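Local coordinates for Non-structural polyprotein (PDB 4GUA) that probably serves as a viral replicase precursor, joining a cysteine protease that processes the nonstructural polyprotein to a macro domain and a zinc-binding domain, at residues A575-E580 against H617-N622; A557-L562 against E583-K588; C11-C16 against A45-H50; L80-A85 against A92-S97. One frame throughout, in Å; residues are numbered along the deposited sequence.

In the fold
Interactions 3 and 4 belong to the cysteine protease part of the chain, and interactions 1 and 2 to the zinc-binding domain; the centres of interactions 1 and 3 are about 47 Å apart. Interactions 1 and 2 are partly buried and share one group of helices: Tyr-576 packs on Ile-559, and Glu-580 on Ile-585. Both lay an arginine across the helix packing, stacked on a tyrosine in the first and paired with a glutamate in the second. Interactions 3 and 4 lie at the surface and rely more on backbone groups, in loops round a carboxylate in one and in a hairpin ladder in the other. They meet where Cys-16 touches His-93.

Interaction 1 (A575-E580 against H617-N622); sequences AYILGE and HRLRSN. With SO4 (sulfate ion), chain R.
Ile-577 and Arg-620 bring the two backbones together, their CA atoms 5.0 Å apart, where the end of helix 566-577 meets the end of helix 613-621. Leu-578 is the first residue to leave helical angles. Gly-579 follows with a positive phi, in a conformation where a CB would press on the preceding carbonyl oxygen, which explains the residue type.

Tyr-576 and Arg-620 carry the contact. With CG anti to the backbone N (chi1 -173°) and the chain extended to NE, Arg-620 crosses the tyrosine side chain at about a right angle. Its guanidinium lies flat over one face of the ring, the planes 3° apart, in a cation-pi stack with Arg-620 CZ 4.1 Å from the Tyr-576 centroid. Arg-620 CD adds a CH-pi contact over the ring at 4.0 Å from that centroid. From this flat position NH1 points to Tyr-576 O, in a bent bond whose modelled length is too short to be trusted. The tyrosine hydroxyl is bonded to Asp-555 of helix 550-562.

Beside this stacked pair, the branched side chains fit together: Ile-577 CG2 lies 3.8 Å from Leu-619 CB. Earlier on helix 613-621, His-617 turns its ring edge to a sulfate, probably from the crystallisation liquor, with NE2 3.2 Å from SO4 O3; Lys-548 binds the same ion.

The flat stack on the tyrosine ring thus sets how the guanidinium is turned within the zinc-binding domain. The bond to the carbonyl, if real, would add to that hold, and the partial negative charge of the helix C-terminus would probably welcome the arginine.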
# COMPACT_ATOMS: atom_id res chain seq x y z
N ALA A 575 18.76 5.16 -20.24
CA ALA A 575 19.14 4.41 -21.43
C ALA A 575 17.91 4.02 -22.25
O ALA A 575 17.92 4.13 -23.48
CB ALA A 575 19.92 3.16 -21.03
N TYR A 576 16.86 3.58 -21.56
CA TYR A 576 15.63 3.10 -22.19
C TYR A 576 14.90 4.22 -22.91
O TYR A 576 14.35 4.02 -24.00
CB TYR A 576 14.74 2.45 -21.12
CG TYR A 576 13.32 2.12 -21.55
CD1 TYR A 576 13.03 0.94 -22.21
CD2 TYR A 576 12.27 2.98 -21.26
CE1 TYR A 576 11.73 0.63 -22.60
CE2 TYR A 576 10.98 2.69 -21.64
CZ TYR A 576 10.71 1.51 -22.30
OH TYR A 576 9.41 1.24 -22.68
N ILE A 577 14.89 5.40 -22.30
CA ILE A 577 14.25 6.57 -22.88
C ILE A 577 14.92 6.90 -24.21
O ILE A 577 14.29 7.39 -25.15
CB ILE A 577 14.37 7.77 -21.92
CG1 ILE A 577 13.39 7.60 -20.75
CG2 ILE A 577 14.10 9.08 -22.64
CD1 ILE A 577 13.53 8.63 -19.66
N LEU A 578 16.21 6.63 -24.26
CA LEU A 578 17.05 6.98 -25.40
C LEU A 578 17.13 5.86 -26.46
O LEU A 578 17.87 5.99 -27.43
CB LEU A 578 18.45 7.34 -24.89
CG LEU A 578 18.51 8.58 -23.99
CD1 LEU A 578 19.91 8.76 -23.42
CD2 LEU A 578 18.09 9.82 -24.74
N GLY A 579 16.35 4.80 -26.30
CA GLY A 579 16.48 3.61 -27.14
C GLY A 579 17.13 2.49 -26.33
O GLY A 579 17.12 2.53 -25.10
N GLU A 580 17.65 1.47 -27.01
CA GLU A 580 18.31 0.32 -26.37
C GLU A 580 17.29 -0.76 -26.02
O GLU A 580 17.64 -1.87 -25.64
CB GLU A 580 19.07 0.75 -25.10
CG GLU A 580 19.77 -0.39 -24.37
CD GLU A 580 21.04 0.04 -23.67
OE1 GLU A 580 21.40 1.23 -23.75
OE2 GLU A 580 21.66 -0.81 -22.99
N HIS A 617 6.92 7.60 -21.81
CA HIS A 617 6.31 7.26 -23.09
C HIS A 617 6.42 8.39 -24.10
O HIS A 617 6.73 8.16 -25.26
CB HIS A 617 4.85 6.89 -22.86
CG HIS A 617 4.07 6.70 -24.12
ND1 HIS A 617 3.94 5.47 -24.73
CD2 HIS A 617 3.37 7.57 -24.88
CE1 HIS A 617 3.19 5.60 -25.82
NE2 HIS A 617 2.83 6.86 -25.93
N ARG A 618 6.16 9.62 -23.66
CA ARG A 618 6.20 10.78 -24.56
C ARG A 618 7.62 10.98 -25.09
O ARG A 618 7.82 11.20 -26.28
CB ARG A 618 5.69 12.05 -23.87
N LEU A 619 8.60 10.90 -24.20
CA LEU A 619 10.00 11.07 -24.58
C LEU A 619 10.46 9.99 -25.56
O LEU A 619 11.08 10.29 -26.57
CB LEU A 619 10.90 11.04 -23.34
CG LEU A 619 10.75 12.17 -22.32
CD1 LEU A 619 11.51 11.84 -21.04
CD2 LEU A 619 11.23 13.47 -22.90
N ARG A 620 10.14 8.74 -25.25
CA ARG A 620 10.60 7.62 -26.06
C ARG A 620 9.92 7.58 -27.42
O ARG A 620 10.51 7.12 -28.41
CB ARG A 620 10.36 6.31 -25.30
CG ARG A 620 10.95 5.08 -25.97
CD ARG A 620 10.75 3.85 -25.10
NE ARG A 620 10.92 2.60 -25.84
CZ ARG A 620 12.08 1.98 -26.04
NH1 ARG A 620 13.21 2.50 -25.56
NH2 ARG A 620 12.11 0.85 -26.73
N SER A 621 8.67 8.04 -27.48
CA SER A 621 7.93 8.06 -28.74
C SER A 621 8.36 9.23 -29.64
O SER A 621 8.08 9.24 -30.83
CB SER A 621 6.42 8.09 -28.49
OG SER A 621 5.97 9.37 -28.10
N ASN A 622 9.01 10.23 -29.04
CA ASN A 622 9.59 11.35 -29.78
C ASN A 622 11.04 11.09 -30.14
O ASN A 622 11.69 11.91 -30.78
CB ASN A 622 9.51 12.65 -28.97
CG ASN A 622 8.10 13.20 -28.88
OD1 ASN A 622 7.17 12.64 -29.45
ND2 ASN A 622 7.95 14.30 -28.15
S SO4 R . 1.36 7.90 -29.09
O1 SO4 R . 2.72 7.78 -29.62
O2 SO4 R . 0.44 8.19 -30.18
O3 SO4 R . 0.97 6.63 -28.48
O4 SO4 R . 1.31 8.98 -28.11

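Interaction 2 (A557-L562 against E583-K588); sequences AEIKVL and EAIREK
Ile-559 and Ile-585 face each other across two nearly parallel helical segments, whose axes come within 10.4 Å at an angle of 12° and whose CA atoms at these residues are 7.8 Å apart. At that separation the side chains must span the gap, and long or branched residues suit it. Ile-559 CD1 meets Ile-585 CD1 end to end at 4.3 Å, and Leu-562 CD1 sits 4.3 Å from Ile-585 CG2. The same leucine methyl touches the aliphatic part of Arg-586, at CG.

Helix 566-577 lies between the two in the chain. Its Gln-572 touches both Ile-559 and Ile-585, and its Ser-569 touches Ile-559, so that these residues border the isoleucine contact and join three consecutive helices of the zinc-binding domain.

Beside these apolar contacts Glu-558 and Arg-586 form a salt bridge. Glu-558 CG is anti to its own N (chi1 -177°), which sends the extended chain across the gap to meet Arg-586 at about a right angle. The arginine grips side-on with two nitrogens: NE donates to Glu-558 OE2 at 2.8 Å, and NH2 donates to OE1 at 3.0 Å along a nearly straight bond. The carboxylate and guanidinium planes are 38° apart; OE1 is met on its syn side, somewhat out of plane, and OE2 from above the carboxylate plane. Pairing both oxygens with separate N-H groups limits rotation about either end group, and Met-582 packs against Glu-558.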
# COMPACT_ATOMS: atom_id res chain seq x y z
N ALA A 557 8.87 -0.79 -14.57
CA ALA A 557 8.73 -1.73 -13.48
C ALA A 557 9.78 -2.84 -13.57
O ALA A 557 10.44 -3.18 -12.58
CB ALA A 557 7.32 -2.33 -13.49
N GLU A 558 9.94 -3.38 -14.77
CA GLU A 558 10.85 -4.49 -14.98
C GLU A 558 12.27 -4.05 -14.77
O GLU A 558 13.08 -4.79 -14.21
CB GLU A 558 10.67 -5.06 -16.39
CG GLU A 558 11.51 -6.28 -16.68
CD GLU A 558 11.12 -6.96 -17.98
OE1 GLU A 558 10.29 -6.40 -18.73
OE2 GLU A 558 11.64 -8.06 -18.24
N ILE A 559 12.57 -2.82 -15.17
CA ILE A 559 13.92 -2.28 -15.04
C ILE A 559 14.24 -2.17 -13.55
O ILE A 559 15.36 -2.48 -13.12
CB ILE A 559 14.06 -0.91 -15.74
CG1 ILE A 559 14.04 -1.09 -17.26
CG2 ILE A 559 15.37 -0.23 -15.34
CD1 ILE A 559 14.07 0.22 -18.05
N LYS A 560 13.26 -1.76 -12.76
CA LYS A 560 13.40 -1.67 -11.32
C LYS A 560 13.57 -3.05 -10.68
O LYS A 560 14.26 -3.21 -9.68
CB LYS A 560 12.18 -0.98 -10.73
CG LYS A 560 12.33 -0.37 -9.34
CD LYS A 560 13.77 -0.25 -8.83
CE LYS A 560 13.78 0.01 -7.33
NZ LYS A 560 13.01 1.24 -7.00
N VAL A 561 12.95 -4.06 -11.28
CA VAL A 561 13.13 -5.42 -10.78
C VAL A 561 14.56 -5.89 -11.05
O VAL A 561 15.17 -6.52 -10.19
CB VAL A 561 12.11 -6.38 -11.42
CG1 VAL A 561 12.45 -7.83 -11.12
CG2 VAL A 561 10.71 -6.06 -10.94
N LEU A 562 15.09 -5.56 -12.22
CA LEU A 562 16.43 -5.99 -12.64
C LEU A 562 17.54 -5.23 -11.91
O LEU A 562 18.66 -5.73 -11.77
CB LEU A 562 16.60 -5.77 -14.14
CG LEU A 562 15.64 -6.53 -15.05
CD1 LEU A 562 15.71 -5.98 -16.47
CD2 LEU A 562 15.92 -8.02 -15.02
N GLU A 583 15.26 -6.05 -24.28
CA GLU A 583 16.09 -7.25 -24.38
C GLU A 583 17.54 -6.94 -24.02
O GLU A 583 18.19 -7.73 -23.34
CB GLU A 583 16.07 -7.83 -25.79
CG GLU A 583 16.25 -6.79 -26.90
CD GLU A 583 16.98 -7.35 -28.12
OE1 GLU A 583 16.70 -8.50 -28.52
OE2 GLU A 583 17.85 -6.63 -28.67
N ALA A 584 18.04 -5.80 -24.49
CA ALA A 584 19.43 -5.43 -24.26
C ALA A 584 19.69 -5.21 -22.77
O ALA A 584 20.71 -5.64 -22.24
CB ALA A 584 19.77 -4.17 -25.03
N ILE A 585 18.76 -4.53 -22.10
CA ILE A 585 18.88 -4.26 -20.67
C ILE A 585 18.76 -5.55 -19.87
O ILE A 585 19.37 -5.70 -18.81
CB ILE A 585 17.81 -3.25 -20.20
CG1 ILE A 585 17.98 -1.94 -20.96
CG2 ILE A 585 17.92 -3.03 -18.70
CD1 ILE A 585 17.74 -0.71 -20.13
N ARG A 586 17.97 -6.49 -20.38
CA ARG A 586 17.81 -7.77 -19.71
C ARG A 586 19.12 -8.55 -19.80
O ARG A 586 19.48 -9.27 -18.87
CB ARG A 586 16.67 -8.57 -20.34
CG ARG A 586 15.31 -7.92 -20.18
CD ARG A 586 14.22 -8.78 -20.82
NE ARG A 586 12.91 -8.14 -20.74
CZ ARG A 586 12.12 -7.86 -21.77
NH1 ARG A 586 12.48 -8.16 -23.01
NH2 ARG A 586 10.96 -7.27 -21.56
N GLU A 587 19.83 -8.42 -20.92
CA GLU A 587 21.18 -8.95 -21.05
C GLU A 587 22.16 -8.25 -20.11
O GLU A 587 23.02 -8.90 -19.51
CB GLU A 587 21.68 -8.84 -22.50
CG GLU A 587 22.14 -10.17 -23.08
CD GLU A 587 21.25 -10.66 -24.21
OE1 GLU A 587 20.33 -11.46 -23.92
OE2 GLU A 587 21.45 -10.24 -25.37
N LYS A 588 22.01 -6.94 -19.97
CA LYS A 588 22.83 -6.16 -19.04
C LYS A 588 22.68 -6.69 -17.61
O LYS A 588 23.54 -6.47 -16.76
CB LYS A 588 22.47 -4.67 -19.16
CG LYS A 588 23.16 -3.69 -18.19
CD LYS A 588 24.65 -3.94 -17.93
CE LYS A 588 25.28 -2.73 -17.23
NZ LYS A 588 26.19 -3.12 -16.11

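Interaction 3 (C11-C16 against A45-H50); sequences CKTNVC and ADDKPH
Asp-47 presents its flat carboxylate to two successive peptide N-H groups of 11-16, both arriving on syn sides and less than 20° out of its plane. Thr-13 N donates to Asp-47 OD2 at 2.8 Å, and Asn-14 N donates to Asp-47 OD1 at 2.7 Å. The other flat group, the amide of Asn-14, is turned 47° from the carboxylate plane. Over that amide comes the hydroxyl of Thr-13, whose OG1 donates to Asn-14 OD1 from above the carbonyl plane, 3.1 Å away, so the two side chains hold each other beside the aspartate.

Asp-47 reaches this place from the end of helix 42-45. It has a positive phi within a Schellman motif, and its CG anti to the backbone N (chi1 -166°) swings the carboxylate across to the opposite loop. Lys-12 slides past it in the reverse sense, with its CD 4.0 Å from Asp-47 CB, and its NZ finds its hydrogen bond at Phe-44 O. Asn-14 CB packs 3.9 Å from Pro-49 N, and Phe-214 lies against both Asn-14 and Pro-49. Trp-17, in the first turn of helix 16-27, donates through NE1 to Lys-48 O.

A short carboxylate is a fitting acceptor for paired backbone N-H groups, since each oxygen takes one. Because the gripped peptides come just before Val-15, the N-cap of helix 16-27, the bonds tie the entry to that helix to the exit of helix 42-45. This places Cys-16, probably the nucleophile of this protease family, at the start of the helix, near His-93.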
# COMPACT_ATOMS: atom_id res chain seq x y z
N CYS A 11 -31.96 -18.93 -11.77
CA CYS A 11 -32.30 -18.89 -10.35
C CYS A 11 -31.28 -18.13 -9.49
O CYS A 11 -31.03 -18.52 -8.35
CB CYS A 11 -32.46 -20.31 -9.80
SG CYS A 11 -33.71 -21.28 -10.67
N LYS A 12 -30.70 -17.07 -10.04
CA LYS A 12 -29.73 -16.26 -9.29
C LYS A 12 -30.16 -14.80 -9.33
O LYS A 12 -30.18 -14.18 -10.40
CB LYS A 12 -28.32 -16.40 -9.88
CG LYS A 12 -27.77 -17.82 -9.85
CD LYS A 12 -27.17 -18.13 -8.49
CE LYS A 12 -26.79 -19.59 -8.35
NZ LYS A 12 -26.00 -19.82 -7.11
N THR A 13 -30.51 -14.25 -8.17
CA THR A 13 -31.02 -12.88 -8.14
C THR A 13 -29.91 -11.82 -8.14
O THR A 13 -30.13 -10.75 -8.71
CB THR A 13 -32.03 -12.62 -6.96
OG1 THR A 13 -31.35 -12.45 -5.71
CG2 THR A 13 -33.05 -13.75 -6.84
N ASN A 14 -28.75 -12.03 -7.50
CA ASN A 14 -27.72 -11.00 -7.68
C ASN A 14 -26.46 -11.45 -8.40
O ASN A 14 -25.41 -11.53 -7.79
CB ASN A 14 -27.29 -10.52 -6.31
CG ASN A 14 -28.45 -10.25 -5.40
OD1 ASN A 14 -28.80 -11.10 -4.57
ND2 ASN A 14 -29.08 -9.09 -5.55
N VAL A 15 -26.51 -11.63 -9.71
CA VAL A 15 -25.31 -11.95 -10.48
C VAL A 15 -24.98 -10.93 -11.56
O VAL A 15 -24.15 -11.19 -12.43
CB VAL A 15 -25.28 -13.42 -10.95
CG1 VAL A 15 -25.39 -14.33 -9.73
CG2 VAL A 15 -26.38 -13.69 -11.94
N CYS A 16 -25.66 -9.79 -11.56
CA CYS A 16 -25.48 -8.84 -12.65
C CYS A 16 -23.98 -8.62 -12.91
O CYS A 16 -23.59 -8.43 -14.05
CB CYS A 16 -26.20 -7.51 -12.36
SG CYS A 16 -25.76 -6.68 -10.82
N ALA A 45 -21.99 -18.77 -6.16
CA ALA A 45 -22.59 -19.98 -5.58
C ALA A 45 -23.65 -19.67 -4.53
O ALA A 45 -24.64 -20.37 -4.42
CB ALA A 45 -21.50 -20.83 -4.98
N ASP A 46 -23.41 -18.63 -3.72
CA ASP A 46 -24.34 -18.21 -2.68
C ASP A 46 -25.27 -17.07 -3.11
O ASP A 46 -26.01 -16.54 -2.29
CB ASP A 46 -23.58 -17.81 -1.43
CG ASP A 46 -22.86 -18.98 -0.79
OD1 ASP A 46 -23.28 -20.13 -1.04
OD2 ASP A 46 -21.87 -18.75 -0.04
N ASP A 47 -25.19 -16.67 -4.38
CA ASP A 47 -26.06 -15.64 -4.94
C ASP A 47 -26.00 -14.32 -4.17
O ASP A 47 -26.99 -13.88 -3.59
CB ASP A 47 -27.51 -16.14 -4.98
CG ASP A 47 -28.40 -15.29 -5.86
OD1 ASP A 47 -27.89 -14.37 -6.54
OD2 ASP A 47 -29.63 -15.54 -5.87
N LYS A 48 -24.82 -13.70 -4.16
CA LYS A 48 -24.59 -12.45 -3.43
C LYS A 48 -24.04 -11.33 -4.30
O LYS A 48 -23.40 -11.59 -5.32
CB LYS A 48 -23.68 -12.73 -2.24
CG LYS A 48 -24.32 -13.72 -1.27
CD LYS A 48 -23.47 -14.07 -0.08
CE LYS A 48 -24.27 -14.88 0.93
NZ LYS A 48 -23.63 -14.98 2.28
N PRO A 49 -24.29 -10.07 -3.91
CA PRO A 49 -23.73 -8.96 -4.68
C PRO A 49 -22.21 -8.98 -4.67
O PRO A 49 -21.62 -9.48 -3.72
CB PRO A 49 -24.28 -7.72 -3.96
CG PRO A 49 -24.59 -8.18 -2.59
CD PRO A 49 -25.05 -9.60 -2.74
N HIS A 50 -21.59 -8.48 -5.73
CA HIS A 50 -20.15 -8.54 -5.86
C HIS A 50 -19.64 -7.52 -6.89
O HIS A 50 -20.42 -7.02 -7.70
CB HIS A 50 -19.74 -9.95 -6.27
CG HIS A 50 -18.28 -10.23 -6.12
ND1 HIS A 50 -17.54 -9.76 -5.05
CD2 HIS A 50 -17.42 -10.94 -6.88
CE1 HIS A 50 -16.29 -10.16 -5.18
NE2 HIS A 50 -16.19 -10.88 -6.28

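Interaction 4 (L80-A85 against A92-S97); sequences LTYHPA and AHWDNS
Ala-92 opens the second segment against Tyr-82: its small methyl lies beside the tyrosine ring, with Ala-92 CB 3.5 Å from Tyr-82 CZ, while its CA makes a CH...O contact with His-83 O. Next, His-93 forms a hydrogen-bonded antiparallel pair with His-83, whose N donates to His-93 O at 2.8 Å while His-93 N donates back to His-83 O at 2.9 Å.

Trp-94 faces Tyr-82 in the following non-hydrogen-bonded pair. The indole receives Tyr-82 CB over its six-membered ring, a CH-pi contact 3.8 Å from the centroid, while the tyrosine ring lies oblique to the five-membered ring, planes 57° apart. Leu-80 CG comes obliquely to the six-membered ring, 3.8 Å from Trp-94 CZ3. Such a broad ring suits a strand whose partner sends two side chains to it.

Asp-95 returns to backbone bonding with Thr-81, its O and N bonded to Thr-81 N and O. From chi1 66°, its OD1 accepts Ser-97 N at 3.0 Å, an Asx turn that bends the chain as the strand ends. The edge of the His-83 ring also meets OD1, through a weak bond from NE2. Asn-96 ND2 bonds Pro-79 O and Ala-20 O. Ser-97 O accepts Thr-81 OG1 at 2.7 Å, and its OG is bonded to His-83 NE2 at 3.0 Å.

The hairpin supplies two strands of a three-stranded antiparallel sheet: 93-95 at one edge and 78-83 in the middle, with 102-103 at the other edge. Leu-80 rests on helices 16-27 and 52-64, Trp-94 on the latter, and His-93 beside Cys-16 of helix 16-27, consistent with the catalytic Cys-His dyad of the nsP2 protease.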
# COMPACT_ATOMS: atom_id res chain seq x y z
N LEU A 80 -17.47 -1.92 -19.10
CA LEU A 80 -17.96 -2.52 -17.87
C LEU A 80 -18.35 -1.37 -16.97
O LEU A 80 -17.49 -0.68 -16.42
CB LEU A 80 -16.90 -3.38 -17.22
CG LEU A 80 -17.35 -4.13 -15.97
CD1 LEU A 80 -18.57 -5.01 -16.27
CD2 LEU A 80 -16.20 -4.96 -15.41
N THR A 81 -19.65 -1.20 -16.78
CA THR A 81 -20.20 0.01 -16.21
C THR A 81 -21.01 -0.26 -14.96
O THR A 81 -21.96 -1.06 -14.95
CB THR A 81 -21.11 0.73 -17.23
OG1 THR A 81 -20.36 0.99 -18.43
CG2 THR A 81 -21.63 2.03 -16.67
N TYR A 82 -20.62 0.44 -13.90
CA TYR A 82 -21.32 0.37 -12.63
C TYR A 82 -22.30 1.52 -12.56
O TYR A 82 -21.93 2.67 -12.82
CB TYR A 82 -20.32 0.50 -11.48
CG TYR A 82 -20.93 0.43 -10.11
CD1 TYR A 82 -21.45 -0.77 -9.60
CD2 TYR A 82 -21.03 1.57 -9.31
CE1 TYR A 82 -22.02 -0.82 -8.34
CE2 TYR A 82 -21.60 1.52 -8.05
CZ TYR A 82 -22.09 0.32 -7.57
OH TYR A 82 -22.66 0.27 -6.31
N HIS A 83 -23.54 1.23 -12.19
CA HIS A 83 -24.55 2.25 -12.01
C HIS A 83 -25.02 2.36 -10.57
O HIS A 83 -25.64 1.43 -10.06
CB HIS A 83 -25.76 1.98 -12.90
CG HIS A 83 -25.45 2.02 -14.36
ND1 HIS A 83 -25.42 3.19 -15.09
CD2 HIS A 83 -25.17 1.02 -15.24
CE1 HIS A 83 -25.12 2.92 -16.34
NE2 HIS A 83 -24.97 1.61 -16.47
N PRO A 84 -24.70 3.47 -9.90
CA PRO A 84 -25.21 3.66 -8.53
C PRO A 84 -26.72 3.78 -8.57
O PRO A 84 -27.27 4.02 -9.64
CB PRO A 84 -24.58 5.00 -8.10
CG PRO A 84 -23.44 5.23 -9.03
CD PRO A 84 -23.83 4.58 -10.33
N ALA A 85 -27.38 3.60 -7.44
CA ALA A 85 -28.82 3.79 -7.42
C ALA A 85 -29.12 5.25 -7.73
O ALA A 85 -28.39 6.15 -7.31
CB ALA A 85 -29.40 3.39 -6.08
N ALA A 92 -27.98 -0.44 -7.15
CA ALA A 92 -26.83 -0.38 -8.04
C ALA A 92 -26.81 -1.61 -8.94
O ALA A 92 -27.25 -2.68 -8.55
CB ALA A 92 -25.53 -0.25 -7.26
N HIS A 93 -26.29 -1.42 -10.14
CA HIS A 93 -26.38 -2.44 -11.17
C HIS A 93 -25.14 -2.44 -12.06
O HIS A 93 -24.56 -1.39 -12.34
CB HIS A 93 -27.67 -2.17 -11.96
CG HIS A 93 -27.86 -3.06 -13.14
ND1 HIS A 93 -28.26 -4.38 -13.03
CD2 HIS A 93 -27.73 -2.82 -14.47
CE1 HIS A 93 -28.36 -4.91 -14.24
NE2 HIS A 93 -28.03 -3.99 -15.13
N TRP A 94 -24.71 -3.63 -12.50
CA TRP A 94 -23.62 -3.73 -13.46
C TRP A 94 -24.15 -4.12 -14.82
O TRP A 94 -24.93 -5.06 -14.95
CB TRP A 94 -22.61 -4.80 -13.06
CG TRP A 94 -21.71 -4.46 -11.91
CD1 TRP A 94 -21.91 -4.76 -10.60
CD2 TRP A 94 -20.45 -3.78 -11.97
NE1 TRP A 94 -20.86 -4.31 -9.84
CE2 TRP A 94 -19.95 -3.70 -10.66
CE3 TRP A 94 -19.69 -3.23 -13.01
CZ2 TRP A 94 -18.73 -3.09 -10.35
CZ3 TRP A 94 -18.48 -2.62 -12.71
CH2 TRP A 94 -18.02 -2.56 -11.39
N ASP A 95 -23.70 -3.42 -15.85
CA ASP A 95 -23.99 -3.83 -17.22
C ASP A 95 -22.94 -3.34 -18.21
O ASP A 95 -21.91 -2.80 -17.83
CB ASP A 95 -25.40 -3.39 -17.63
CG ASP A 95 -25.55 -1.88 -17.71
OD1 ASP A 95 -24.53 -1.18 -17.82
OD2 ASP A 95 -26.71 -1.40 -17.70
N ASN A 96 -23.23 -3.56 -19.48
CA ASN A 96 -22.34 -3.21 -20.58
C ASN A 96 -22.64 -1.87 -21.27
O ASN A 96 -22.13 -1.59 -22.35
CB ASN A 96 -22.27 -4.37 -21.57
CG ASN A 96 -21.81 -5.66 -20.91
OD1 ASN A 96 -22.53 -6.66 -20.90
ND2 ASN A 96 -20.63 -5.63 -20.31
N SER A 97 -23.53 -1.07 -20.68
CA SER A 97 -23.87 0.24 -21.25
C SER A 97 -22.61 1.09 -21.44
O SER A 97 -21.58 0.83 -20.82
CB SER A 97 -24.87 0.97 -20.36
OG SER A 97 -24.22 1.79 -19.40